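Local coordinates for protein methyltransferase (Pyrococcus horikoshii, PDB 1IXK) that probably transfers a methyl group from S-adenosyl-L-methionine to cytidine in tRNA, as a member of the RsmB/NOP family of class I-like methyltransferases, at residues A[107-110]-A[111-115]. Residues are numbered along the deposited sequence; the frame is centred on the assembly and turned at random.
Sequences SMYP and PVALD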
ATOM      1  N   SER A 107       0.495   4.709  -0.859  1.00 11.58           N
ATOM      2  CA  SER A 107       1.263   3.693  -1.570  1.00 13.44           C
ATOM      3  C   SER A 107       2.761   3.739  -1.241  1.00 11.77           C
ATOM      4  O   SER A 107       3.496   2.815  -1.568  1.00 11.84           O
ATOM      5  CB  SER A 107       1.048   3.823  -3.088  1.00 15.17           C
ATOM      6  OG  SER A 107       1.599   5.032  -3.588  1.00 25.25           O
HETATM    7  N   MSE A 108       3.204   4.810  -0.586  1.00  9.85           N
HETATM    8  CA  MSE A 108       4.608   4.951  -0.212  1.00 11.45           C
HETATM    9  C   MSE A 108       4.923   4.213   1.090  1.00 12.05           C
HETATM   10  O   MSE A 108       6.066   3.831   1.340  1.00 12.11           O
HETATM   11  CB  MSE A 108       4.965   6.434  -0.039  1.00 12.43           C
HETATM   12  CG  MSE A 108       4.868   7.276  -1.309  1.00 14.42           C
HETATM   13 SE   MSE A 108       5.377   9.015  -1.039  1.00  8.00          SE
HETATM   14  CE  MSE A 108       4.540   9.812  -2.408  1.00 12.73           C
ATOM     15  N   TYR A 109       3.900   3.991   1.907  1.00  9.93           N
ATOM     16  CA  TYR A 109       4.088   3.333   3.197  1.00 11.53           C
ATOM     17  C   TYR A 109       4.626   1.894   3.150  1.00 10.92           C
ATOM     18  O   TYR A 109       5.617   1.585   3.809  1.00 10.38           O
ATOM     19  CB  TYR A 109       2.768   3.364   3.988  1.00 16.76           C
ATOM     20  CG  TYR A 109       2.912   3.235   5.498  1.00 19.59           C
ATOM     21  CD1 TYR A 109       4.094   2.779   6.077  1.00 21.21           C
ATOM     22  CD2 TYR A 109       1.846   3.542   6.344  1.00 21.79           C
ATOM     23  CE1 TYR A 109       4.214   2.632   7.459  1.00 23.47           C
ATOM     24  CE2 TYR A 109       1.954   3.396   7.729  1.00 22.21           C
ATOM     25  CZ  TYR A 109       3.141   2.939   8.274  1.00 22.74           C
ATOM     26  OH  TYR A 109       3.256   2.778   9.636  1.00 26.89           O
ATOM     27  N   PRO A 110       3.992   1.000   2.366  1.00  9.64           N
ATOM     28  CA  PRO A 110       4.448  -0.394   2.286  1.00  9.76           C
ATOM     29  C   PRO A 110       5.933  -0.620   2.008  1.00 10.11           C
ATOM     30  O   PRO A 110       6.603  -1.336   2.759  1.00 12.78           O
ATOM     31  CB  PRO A 110       3.543  -0.993   1.203  1.00  8.40           C
ATOM     32  CG  PRO A 110       2.265  -0.249   1.408  1.00  9.73           C
ATOM     33  CD  PRO A 110       2.763   1.186   1.572  1.00 10.92           C
ATOM     34  N   PRO A 111       6.476  -0.014   0.939  1.00  9.53           N
ATOM     35  CA  PRO A 111       7.901  -0.224   0.661  1.00 11.48           C
ATOM     36  C   PRO A 111       8.799   0.244   1.804  1.00 10.83           C
ATOM     37  O   PRO A 111       9.764  -0.432   2.167  1.00 10.91           O
ATOM     38  CB  PRO A 111       8.146   0.606  -0.603  1.00 12.33           C
ATOM     39  CG  PRO A 111       6.802   0.740  -1.222  1.00 15.05           C
ATOM     40  CD  PRO A 111       5.869   0.879  -0.062  1.00 11.57           C
ATOM     41  N   VAL A 112       8.488   1.412   2.354  1.00 10.17           N
ATOM     42  CA  VAL A 112       9.282   1.972   3.442  1.00 11.70           C
ATOM     43  C   VAL A 112       9.190   1.080   4.682  1.00 10.46           C
ATOM     44  O   VAL A 112      10.194   0.815   5.342  1.00 13.75           O
ATOM     45  CB  VAL A 112       8.814   3.407   3.784  1.00 11.45           C
ATOM     46  CG1 VAL A 112       9.607   3.952   4.963  1.00 13.29           C
ATOM     47  CG2 VAL A 112       8.998   4.314   2.567  1.00 12.98           C
ATOM     48  N   ALA A 113       7.987   0.614   4.991  1.00  9.43           N
ATOM     49  CA  ALA A 113       7.797  -0.266   6.144  1.00 10.13           C
ATOM     50  C   ALA A 113       8.583  -1.569   5.967  1.00  8.62           C
ATOM     51  O   ALA A 113       9.162  -2.082   6.925  1.00 10.60           O
ATOM     52  CB  ALA A 113       6.306  -0.574   6.340  1.00  9.11           C
ATOM     53  N   LEU A 114       8.605  -2.105   4.747  1.00  8.00           N
ATOM     54  CA  LEU A 114       9.328  -3.351   4.488  1.00  8.22           C
ATOM     55  C   LEU A 114      10.821  -3.129   4.705  1.00 11.47           C
ATOM     56  O   LEU A 114      11.548  -4.040   5.108  1.00 12.85           O
ATOM     57  CB  LEU A 114       9.070  -3.847   3.062  1.00  9.85           C
ATOM     58  CG  LEU A 114       9.636  -5.236   2.744  1.00  9.68           C
ATOM     59  CD1 LEU A 114       9.093  -6.261   3.742  1.00  8.67           C
ATOM     60  CD2 LEU A 114       9.255  -5.632   1.321  1.00  9.53           C
ATOM     61  N   ASP A 115      11.273  -1.914   4.411  1.00 12.19           N
ATOM     62  CA  ASP A 115      12.667  -1.522   4.618  1.00 13.59           C
ATOM     63  C   ASP A 115      13.690  -2.482   4.013  1.00 13.37           C
ATOM     64  O   ASP A 115      14.563  -2.983   4.721  1.00 12.66           O
ATOM     65  CB  ASP A 115      12.921  -1.392   6.124  1.00 15.77           C
ATOM     66  CG  ASP A 115      14.178  -0.608   6.453  1.00 20.56           C
ATOM     67  OD1 ASP A 115      14.699  -0.793   7.575  1.00 20.65           O
ATOM     68  OD2 ASP A 115      14.636   0.200   5.613  1.00 16.89           O
TER
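The aromatic ring of Y109 reaches one turn ahead along helix 105-114 and lies obliquely beside the methyl of A113. Its CB leaves the helix pointing away from the following turn, but CG is set anti to the backbone N (chi1 -157°), which swings the ring forward along the helix. CD1 runs close to A113 CB, and CE1 lies 4.0 Å from A113 CB. The ring also stacks with W75 and touches L272, F307 and I309, while at the tip OH is held by a hydrogen bond to the carbonyl oxygen of Y274.

The backbone beneath this pair is regular: A113 N donates to Y109 O at 2.8 Å, with a nearly straight N-H...O angle of 164°, and L114 N donates to P110 O at 2.9 Å. One turn earlier the pattern breaks and the helix kinks, because the nitrogen that S107 O would meet belongs to P111 and carries no hydrogen. S107 O is buried without a polar partner, 3.4 Å from P111 CD. M108 O lies 3.3 Å from P111 CD and 3.2 Å from V112 CG2. The rings of P110 and P111 run alongside each other in the same direction, and their direct peptide link brings P110 CB within 3.2 Å of P111 CD.

This kinked helix packs against the central sheet of the Rossmann-like methyltransferase domain and against helix 131-139. P111 and V112 meet that helix, whose first residues belong to the predicted S-adenosyl-L-methionine site; S107 lies beside K132 and P110 near D194, both predicted to bind this cofactor. Y109 and A113 rest on strand 307-314, and L114 on strand 240-246, while P110 touches both strands.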